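Local coordinates for putative uncharacterized protein (Campylobacter jejuni subsp. jejuni, PDB 4NPX) that is of unknown function but belongs to the DUF2018 family and forms an all-helical assembly of two chains, at residues A[100-103]-A[104-107]; A[44-47]-A[48-51]; A[83-86]-A[87-90]; A[70-73]-A[74-77]. All blocks are in the same frame, centred on the assembly; numbering follows the deposited sequence.

Contact 1 (A[100-103]-A[104-107])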
loop_
_atom_site.group_PDB
_atom_site.type_symbol
_atom_site.label_atom_id
_atom_site.label_comp_id
_atom_site.label_asym_id
_atom_site.label_seq_id
_atom_site.Cartn_x
_atom_site.Cartn_y
_atom_site.Cartn_z
ATOM N N ASN A 100 -11.320 0.075 -5.517
ATOM C CA ASN A 100 -12.049 -1.205 -5.484
ATOM C C ASN A 100 -11.302 -2.341 -6.114
ATOM O O ASN A 100 -11.306 -3.440 -5.567
ATOM C CB ASN A 100 -13.410 -1.083 -6.072
ATOM C CG ASN A 100 -14.296 -0.173 -5.208
ATOM O OD1 ASN A 100 -14.260 -0.205 -3.934
ATOM N ND2 ASN A 100 -15.019 0.694 -5.863
ATOM N N ASP A 101 -10.631 -2.094 -7.224
ATOM C CA ASP A 101 -9.874 -3.126 -7.866
ATOM C C ASP A 101 -8.726 -3.590 -6.954
ATOM O O ASP A 101 -8.436 -4.790 -6.909
ATOM C CB ASP A 101 -9.253 -2.588 -9.144
ATOM C CG ASP A 101 -10.258 -2.135 -10.185
ATOM O OD1 ASP A 101 -11.351 -2.675 -10.264
ATOM O OD2 ASP A 101 -9.868 -1.310 -11.042
ATOM N N ILE A 102 -8.098 -2.667 -6.226
ATOM C CA ILE A 102 -7.013 -2.943 -5.309
ATOM C C ILE A 102 -7.529 -3.757 -4.099
ATOM O O ILE A 102 -6.911 -4.762 -3.724
ATOM C CB ILE A 102 -6.277 -1.706 -4.892
ATOM C CG1 ILE A 102 -5.407 -1.160 -6.060
ATOM C CG2 ILE A 102 -5.326 -2.028 -3.743
ATOM C CD1 ILE A 102 -4.750 0.112 -5.568
ATOM N N TYR A 103 -8.659 -3.368 -3.540
ATOM C CA TYR A 103 -9.293 -4.154 -2.477
ATOM C C TYR A 103 -9.466 -5.606 -2.944
ATOM O O TYR A 103 -9.108 -6.532 -2.222
ATOM C CB TYR A 103 -10.658 -3.587 -2.025
ATOM C CG TYR A 103 -10.590 -2.176 -1.481
ATOM C CD1 TYR A 103 -9.606 -1.788 -0.577
ATOM C CD2 TYR A 103 -11.560 -1.269 -1.783
ATOM C CE1 TYR A 103 -9.510 -0.477 -0.117
ATOM C CE2 TYR A 103 -11.488 0.055 -1.303
ATOM C CZ TYR A 103 -10.455 0.441 -0.457
ATOM O OH TYR A 103 -10.401 1.773 0.053
ATOM N N ILE A 104 -10.055 -5.799 -4.126
ATOM C CA ILE A 104 -10.238 -7.128 -4.665
ATOM C C ILE A 104 -8.952 -7.944 -4.841
ATOM O O ILE A 104 -8.853 -9.031 -4.306
ATOM C CB ILE A 104 -11.048 -7.053 -5.979
ATOM C CG1 ILE A 104 -12.419 -6.488 -5.641
ATOM C CG2 ILE A 104 -11.170 -8.426 -6.568
ATOM C CD1 ILE A 104 -13.272 -6.098 -6.828
ATOM N N GLU A 105 -7.979 -7.359 -5.515
ATOM C CA GLU A 105 -6.675 -7.937 -5.903
ATOM C C GLU A 105 -5.898 -8.339 -4.658
ATOM O O GLU A 105 -5.436 -9.448 -4.508
ATOM C CB GLU A 105 -5.776 -6.856 -6.634
ATOM C CG GLU A 105 -4.267 -7.274 -6.587
ATOM C CD GLU A 105 -3.211 -6.190 -6.343
ATOM O OE1 GLU A 105 -3.520 -4.980 -6.178
ATOM O OE2 GLU A 105 -2.005 -6.583 -6.291
ATOM N N LEU A 106 -5.740 -7.411 -3.751
ATOM C CA LEU A 106 -4.945 -7.734 -2.545
ATOM C C LEU A 106 -5.668 -8.757 -1.628
ATOM O O LEU A 106 -5.040 -9.601 -0.993
ATOM C CB LEU A 106 -4.542 -6.476 -1.781
ATOM C CG LEU A 106 -3.519 -5.521 -2.371
ATOM C CD1 LEU A 106 -3.263 -4.357 -1.385
ATOM C CD2 LEU A 106 -2.240 -6.296 -2.688
ATOM N N GLY A 107 -6.986 -8.676 -1.539
ATOM C CA GLY A 107 -7.741 -9.652 -0.717
ATOM C C GLY A 107 -7.570 -11.083 -1.241
ATOM O O GLY A 107 -7.399 -11.999 -0.411
#
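The CG2 methyl of I102 lies against CD1 of L106, one turn further along helix 92-111, 3.9 Å away. The two side chains run alongside each other and point the same way. On I102, CG2 is the branch that stands anti to the backbone N and beside the carbonyl carbon. This places it on the side of the following turn, where L106 rises. The backbone joins the same pair: L106 N donates to I102 O at 2.9 Å, and the donor comes almost straight in on the carbonyl. N100 O is approached twice by I104. I104 N donates to N100 O at 3.0 Å, with an N-H...O angle of 171°, and I104 CG1 packs beside N100 O at 3.2 Å. E105 takes another course. Its CG is anti to the backbone N (chi1 160°) and the chain bends at the next torsion. OE1 of E105 therefore turns back over I102 and ends 4.1 Å from I102 CA. OE2 reaches forward and forms a salt bridge with K109. G107 N closes the turn to Y103 O at 3.1 Å and 152°, a less straight bond. The segment is amphipathic, with I104 on the outer side and I102, Y103 and L106 buried. L106 packs on F44 of helix 40-49 and on V59 and F63 of helix 53-76, while Y103 touches K41. The second subunit covers the same side: its I68 meets I102, its E61 meets Y103 and its F64 meets L106.

Contact 2 (A[44-47]-A[48-51])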
loop_
_atom_site.group_PDB
_atom_site.type_symbol
_atom_site.label_atom_id
_atom_site.label_comp_id
_atom_site.label_asym_id
_atom_site.label_seq_id
_atom_site.Cartn_x
_atom_site.Cartn_y
_atom_site.Cartn_z
ATOM N N PHE A 44 -12.255 -6.448 2.110
ATOM C CA PHE A 44 -10.777 -6.406 2.237
ATOM C C PHE A 44 -10.348 -6.231 3.659
ATOM O O PHE A 44 -9.400 -6.851 4.135
ATOM C CB PHE A 44 -10.224 -5.278 1.384
ATOM C CG PHE A 44 -8.802 -4.953 1.669
ATOM C CD1 PHE A 44 -7.803 -5.750 1.162
ATOM C CD2 PHE A 44 -8.485 -3.832 2.380
ATOM C CE1 PHE A 44 -6.484 -5.428 1.395
ATOM C CE2 PHE A 44 -7.152 -3.490 2.609
ATOM C CZ PHE A 44 -6.178 -4.308 2.092
ATOM N N ILE A 45 -11.014 -5.339 4.363
ATOM C CA ILE A 45 -10.654 -5.086 5.783
ATOM C C ILE A 45 -10.815 -6.357 6.634
ATOM O O ILE A 45 -9.950 -6.668 7.491
ATOM C CB ILE A 45 -11.498 -3.986 6.368
ATOM C CG1 ILE A 45 -11.341 -2.683 5.577
ATOM C CG2 ILE A 45 -11.115 -3.805 7.848
ATOM C CD1 ILE A 45 -9.928 -2.206 5.551
ATOM N N GLU A 46 -11.933 -7.055 6.427
ATOM C CA GLU A 46 -12.194 -8.314 7.101
ATOM C C GLU A 46 -11.093 -9.346 6.808
ATOM O O GLU A 46 -10.640 -10.079 7.679
ATOM C CB GLU A 46 -13.542 -8.836 6.684
ATOM C CG GLU A 46 -14.645 -8.073 7.340
ATOM C CD GLU A 46 -15.912 -8.874 7.317
ATOM O OE1 GLU A 46 -15.988 -9.781 6.456
ATOM O OE2 GLU A 46 -16.798 -8.614 8.173
ATOM N N ILE A 47 -10.636 -9.389 5.572
ATOM C CA ILE A 47 -9.545 -10.260 5.144
ATOM C C ILE A 47 -8.237 -9.959 5.860
ATOM O O ILE A 47 -7.602 -10.878 6.325
ATOM C CB ILE A 47 -9.382 -10.248 3.608
ATOM C CG1 ILE A 47 -10.557 -11.067 2.997
ATOM C CG2 ILE A 47 -8.097 -10.956 3.259
ATOM C CD1 ILE A 47 -10.745 -10.851 1.500
ATOM N N ILE A 48 -7.875 -8.651 5.957
ATOM C CA ILE A 48 -6.705 -8.170 6.709
ATOM C C ILE A 48 -6.816 -8.537 8.177
ATOM O O ILE A 48 -5.902 -9.185 8.762
ATOM C CB ILE A 48 -6.639 -6.597 6.556
ATOM C CG1 ILE A 48 -5.656 -6.240 5.508
ATOM C CG2 ILE A 48 -6.217 -5.928 7.806
ATOM C CD1 ILE A 48 -5.790 -7.019 4.296
ATOM N N GLN A 49 -7.947 -8.186 8.769
ATOM C CA GLN A 49 -8.135 -8.490 10.155
ATOM C C GLN A 49 -7.969 -9.986 10.484
ATOM O O GLN A 49 -7.603 -10.320 11.611
ATOM C CB GLN A 49 -9.523 -7.994 10.674
ATOM C CG GLN A 49 -9.712 -6.460 10.789
ATOM C CD GLN A 49 -11.193 -6.050 10.942
ATOM O OE1 GLN A 49 -12.142 -6.726 10.409
ATOM N NE2 GLN A 49 -11.419 -4.939 11.648
ATOM N N ASN A 50 -8.334 -10.879 9.554
ATOM C CA ASN A 50 -8.303 -12.316 9.796
ATOM C C ASN A 50 -7.180 -13.072 9.150
ATOM O O ASN A 50 -7.109 -14.320 9.197
ATOM C CB ASN A 50 -9.673 -12.897 9.423
ATOM C CG ASN A 50 -10.743 -12.399 10.376
ATOM O OD1 ASN A 50 -10.820 -12.881 11.540
ATOM N ND2 ASN A 50 -11.536 -11.389 9.939
ATOM N N GLY A 51 -6.244 -12.325 8.636
ATOM C CA GLY A 51 -5.151 -12.946 7.945
ATOM C C GLY A 51 -4.124 -13.435 8.895
ATOM O O GLY A 51 -3.965 -12.876 9.991
#
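The CD1 methyl of I48 sits over one face of the F44 ring in a CH-pi contact. It is 3.8 Å from the ring centroid and 29° off the ring normal. I48 CD1 leans toward F44 CE1, its nearest ring atom at 3.4 Å. The first torsion of I48 departs from a staggered position (chi1 -99°), and the second (47°) bends CD1 back over the ring. The I45 CG2 methyl lies against the amide carbon CD of Q49 at 3.8 Å, the two side chains meeting at an angle. The Q49 amide finds its polar partner in the other chain: NE2 donates to G51 O of the second subunit, and Q49 NE2 of the second subunit donates to G51 O of this chain in the same way.

The hydrogen bonds change character along the segment. I48 N to F44 O and Q49 N to I45 O, the latter at 2.8 Å, are regular helical bonds. E46 O then receives two donors. N50 ND2 donates to E46 O at 2.8 Å, with the oxygen near the N50 amide plane; N50 N donates to E46 O at 3.1 Å. They come from opposite faces of the carbonyl plane. N50 is also the first residue to leave helical backbone angles, and G51 N turns to I48 O at 3.2 Å.

The chemistry is thus divided. F44, I45 and I48 are buried, with I48 packed on I48 of the second subunit. On the exposed side, N50 satisfies a last-turn carbonyl with its own side chain.

Contact 3 (A[83-86]-A[87-90]); sequences DVKN and FILE
This is a surface contact within helix 81-90, where K85 meets I88 and N86 meets L89 across a single turn. K85 CD lies 4.0 Å from I88 CD1, and the two chains run alongside each other in the same direction. The lysine chain bends at its second torsion (chi2 -69°), which brings its methylene groups beside the isoleucine. Its NZ goes on to a salt bridge with D66 of the second subunit. N86 and L89 meet at an angle instead, with N86 OD1 3.6 Å from L89 CD1. L89 CG also packs on K85 O at 3.3 Å. K85 O accepts the bond from L89 N at 2.9 Å. E90 extends past N86 O: E90 CG lies 3.2 Å from N86 O, and E90 N donates to N86 O at 3.0 Å. The N-H...O angle there is only 135°, the least straight of the four backbone bonds joining the two segments. F87 holds its ring away from the rest of the turn, with CG anti to the backbone N (chi1 177°). The ring is directed at F94 and I95 of helix 92-111. D83 OD2 accepts from T80 N, just before the helix. Among its neighbours, F87 meets helix 92-111 and V84 touches L74 of helix 53-76, both of the same chain, while V84 and I88 pack on M70 and A69 of the second subunit.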
loop_
_atom_site.group_PDB
_atom_site.type_symbol
_atom_site.label_atom_id
_atom_site.label_comp_id
_atom_site.label_asym_id
_atom_site.label_seq_id
_atom_site.Cartn_x
_atom_site.Cartn_y
_atom_site.Cartn_z
ATOM N N ASP A 83 2.552 16.603 -6.451
ATOM C CA ASP A 83 1.930 16.294 -7.721
ATOM C C ASP A 83 1.063 15.055 -7.535
ATOM O O ASP A 83 0.042 14.915 -8.169
ATOM C CB ASP A 83 2.987 15.959 -8.770
ATOM C CG ASP A 83 3.906 17.078 -9.028
ATOM O OD1 ASP A 83 3.441 18.216 -8.879
ATOM O OD2 ASP A 83 5.084 16.821 -9.411
ATOM N N VAL A 84 1.512 14.121 -6.703
ATOM C CA VAL A 84 0.768 12.906 -6.420
ATOM C C VAL A 84 -0.577 13.223 -5.769
ATOM O O VAL A 84 -1.597 12.789 -6.296
ATOM C CB VAL A 84 1.591 11.934 -5.527
ATOM C CG1 VAL A 84 0.706 10.846 -4.963
ATOM C CG2 VAL A 84 2.772 11.319 -6.280
ATOM N N LYS A 85 -0.579 14.024 -4.681
ATOM C CA LYS A 85 -1.812 14.450 -3.947
ATOM C C LYS A 85 -2.761 15.294 -4.819
ATOM O O LYS A 85 -3.997 15.107 -4.802
ATOM C CB LYS A 85 -1.488 15.208 -2.698
ATOM C CG LYS A 85 -0.825 14.319 -1.638
ATOM C CD LYS A 85 -1.840 13.303 -1.084
ATOM C CE LYS A 85 -1.413 12.545 0.180
ATOM N NZ LYS A 85 -2.357 11.406 0.450
ATOM N N ASN A 86 -2.208 16.156 -5.643
ATOM C CA ASN A 86 -3.077 16.891 -6.500
ATOM C C ASN A 86 -3.727 16.024 -7.551
ATOM O O ASN A 86 -4.910 16.270 -7.882
ATOM C CB ASN A 86 -2.392 18.117 -6.999
ATOM C CG ASN A 86 -2.250 19.189 -5.866
ATOM O OD1 ASN A 86 -3.049 19.248 -4.897
ATOM N ND2 ASN A 86 -1.229 19.995 -5.969
ATOM N N PHE A 87 -3.000 14.993 -8.028
ATOM C CA PHE A 87 -3.604 14.079 -8.991
ATOM C C PHE A 87 -4.849 13.498 -8.318
ATOM O O PHE A 87 -5.963 13.403 -8.891
ATOM C CB PHE A 87 -2.678 12.939 -9.481
ATOM C CG PHE A 87 -3.369 11.956 -10.432
ATOM C CD1 PHE A 87 -4.141 10.875 -9.952
ATOM C CD2 PHE A 87 -3.286 12.150 -11.814
ATOM C CE1 PHE A 87 -4.851 10.049 -10.806
ATOM C CE2 PHE A 87 -3.938 11.278 -12.675
ATOM C CZ PHE A 87 -4.707 10.236 -12.185
ATOM N N ILE A 88 -4.667 13.080 -7.093
ATOM C CA ILE A 88 -5.784 12.467 -6.329
ATOM C C ILE A 88 -6.982 13.387 -6.208
ATOM O O ILE A 88 -8.120 12.967 -6.448
ATOM C CB ILE A 88 -5.270 12.057 -4.930
ATOM C CG1 ILE A 88 -4.193 10.923 -5.022
ATOM C CG2 ILE A 88 -6.412 11.606 -4.028
ATOM C CD1 ILE A 88 -3.518 10.750 -3.658
ATOM N N LEU A 89 -6.699 14.642 -5.857
ATOM C CA LEU A 89 -7.744 15.647 -5.617
ATOM C C LEU A 89 -8.499 16.042 -6.869
ATOM O O LEU A 89 -9.631 16.490 -6.828
ATOM C CB LEU A 89 -7.129 16.870 -4.927
ATOM C CG LEU A 89 -6.552 16.657 -3.521
ATOM C CD1 LEU A 89 -5.692 17.802 -3.011
ATOM C CD2 LEU A 89 -7.712 16.406 -2.586
ATOM N N GLU A 90 -7.870 15.848 -7.991
ATOM C CA GLU A 90 -8.505 16.197 -9.270
ATOM C C GLU A 90 -9.094 15.016 -10.050
ATOM O O GLU A 90 -9.634 15.208 -11.104
ATOM C CB GLU A 90 -7.427 16.861 -10.110
ATOM C CG GLU A 90 -6.990 18.140 -9.448
ATOM C CD GLU A 90 -5.767 18.742 -10.079
ATOM O OE1 GLU A 90 -5.222 18.075 -10.930
ATOM O OE2 GLU A 90 -5.362 19.908 -9.752
#

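Contact 4 (A[70-73]-A[74-77])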
loop_
_atom_site.group_PDB
_atom_site.type_symbol
_atom_site.label_atom_id
_atom_site.label_comp_id
_atom_site.label_asym_id
_atom_site.label_seq_id
_atom_site.Cartn_x
_atom_site.Cartn_y
_atom_site.Cartn_z
HETATM N N MSE A 70 8.160 3.156 -6.777
HETATM C CA MSE A 70 7.488 4.167 -7.532
HETATM C C MSE A 70 7.834 5.524 -7.033
HETATM O O MSE A 70 7.969 6.412 -7.828
HETATM C CB MSE A 70 5.991 3.965 -7.479
HETATM C CG MSE A 70 5.537 2.718 -8.220
HETATM SE SE MSE A 70 3.612 2.705 -8.370
HETATM C CE MSE A 70 3.253 2.299 -6.540
ATOM N N VAL A 71 7.972 5.716 -5.742
ATOM C CA VAL A 71 8.471 6.997 -5.246
ATOM C C VAL A 71 9.857 7.325 -5.828
ATOM O O VAL A 71 10.145 8.456 -6.270
ATOM C CB VAL A 71 8.477 7.014 -3.703
ATOM C CG1 VAL A 71 9.200 8.212 -3.159
ATOM C CG2 VAL A 71 7.075 6.972 -3.149
ATOM N N GLU A 72 10.795 6.375 -5.789
ATOM C CA GLU A 72 12.098 6.646 -6.341
ATOM C C GLU A 72 12.045 6.976 -7.824
ATOM O O GLU A 72 12.744 7.863 -8.252
ATOM C CB GLU A 72 13.049 5.489 -6.129
ATOM C CG GLU A 72 13.371 5.350 -4.668
ATOM C CD GLU A 72 13.935 6.648 -4.072
ATOM O OE1 GLU A 72 15.033 7.101 -4.510
ATOM O OE2 GLU A 72 13.256 7.122 -3.079
ATOM N N LEU A 73 11.282 6.218 -8.603
ATOM C CA LEU A 73 11.169 6.483 -10.049
ATOM C C LEU A 73 10.522 7.851 -10.337
ATOM O O LEU A 73 10.983 8.586 -11.222
ATOM C CB LEU A 73 10.569 5.311 -10.833
ATOM C CG LEU A 73 11.319 3.972 -10.754
ATOM C CD1 LEU A 73 10.510 2.831 -11.324
ATOM C CD2 LEU A 73 12.709 4.000 -11.333
ATOM N N LEU A 74 9.523 8.237 -9.569
ATOM C CA LEU A 74 8.921 9.551 -9.728
ATOM C C LEU A 74 9.939 10.648 -9.380
ATOM O O LEU A 74 10.155 11.551 -10.177
ATOM C CB LEU A 74 7.630 9.717 -8.923
ATOM C CG LEU A 74 6.446 8.973 -9.566
ATOM C CD1 LEU A 74 5.182 9.101 -8.731
ATOM C CD2 LEU A 74 6.145 9.461 -10.985
ATOM N N GLU A 75 10.567 10.601 -8.218
ATOM C CA GLU A 75 11.642 11.615 -7.897
ATOM C C GLU A 75 12.764 11.763 -8.916
ATOM O O GLU A 75 13.277 12.867 -9.154
ATOM C CB GLU A 75 12.208 11.340 -6.511
ATOM C CG GLU A 75 11.104 11.562 -5.490
ATOM C CD GLU A 75 11.566 11.412 -4.077
ATOM O OE1 GLU A 75 12.787 11.485 -3.870
ATOM O OE2 GLU A 75 10.698 11.304 -3.199
ATOM N N LYS A 76 13.144 10.655 -9.518
ATOM C CA LYS A 76 14.197 10.595 -10.539
ATOM C C LYS A 76 13.708 11.366 -11.715
ATOM O O LYS A 76 14.521 11.862 -12.473
ATOM C CB LYS A 76 14.545 9.148 -10.967
ATOM C CG LYS A 76 15.242 8.258 -9.911
ATOM C CD LYS A 76 16.716 8.565 -9.695
ATOM C CE LYS A 76 17.325 7.727 -8.579
ATOM N NZ LYS A 76 17.054 6.296 -8.893
ATOM N N GLN A 77 12.390 11.395 -11.902
ATOM C CA GLN A 77 11.694 12.200 -12.957
ATOM C C GLN A 77 11.430 13.626 -12.533
ATOM O O GLN A 77 10.817 14.382 -13.271
ATOM C CB GLN A 77 10.285 11.633 -13.282
ATOM C CG GLN A 77 10.193 10.762 -14.492
ATOM C CD GLN A 77 11.340 9.813 -14.671
ATOM O OE1 GLN A 77 11.950 9.807 -15.724
ATOM N NE2 GLN A 77 11.666 9.029 -13.634
#
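The last turn of the long helix 53-76 is formed here, and L73 meets Q77 where the chain leaves it. L73 O accepts two donors from Q77, the side-chain NE2 and the backbone N, which approach from opposite faces of the carbonyl plane. Q77 N lies 3.2 Å from L73 O. Q77 NE2 lies only 2.5 Å from L73 O, too short to be taken at face value. The oxygen lies within 2° of the Q77 amide plane. Q77 reaches it by folding back: its first torsion is off a staggered position (chi1 -98°) and the chain bends again at the second (chi2 40°). Two residues earlier the packing is regular. V71 and E75 run alongside each other, and CG1 of V71 touches OE2 of E75 at 3.4 Å. E75 N donates to V71 O at 2.9 Å. K76 holds its CG 3.0 Å from E72 O, a tight fit, while K76 N donates to the same oxygen. The charges on this side are mixed. E72 OE2 and E75 OE1 stand 4.5 Å apart, and K76 NZ is 4.9 Å from E72 OE1, too far for a direct contact but near enough perhaps to ease the repulsion. L74 is buried and meets L74 of the second subunit, and Q77 meets the Q77 of that chain. The arrangement is a helix C-terminus at a subunit interface, with the Q77 side chain folded back toward L73 O, a carbonyl of the last turn.

From the N terminus the order is contact 2, contact 4, contact 3, contact 1. Each is local and closes no more than helical turns, so they lie in series and none nests or crosses. Contact 2 finishes helix 40-49 and contact 4 finishes helix 53-76. Contact 3 spans most of helix 81-90, and contact 1 lies within helix 92-111. Contacts 1 and 2 join helix 40-49 to helix 92-111, with L106 CB 3.9 Å from F44 CE1. Contacts 3 and 4 join helix 53-76 to helix 81-90 through V84 CG2 and L74 CD1 at 4.1 Å. Contacts 2 and 4 sit on opposite sides of the chain's centre, their centres about 31 Å apart. All four reach the second subunit.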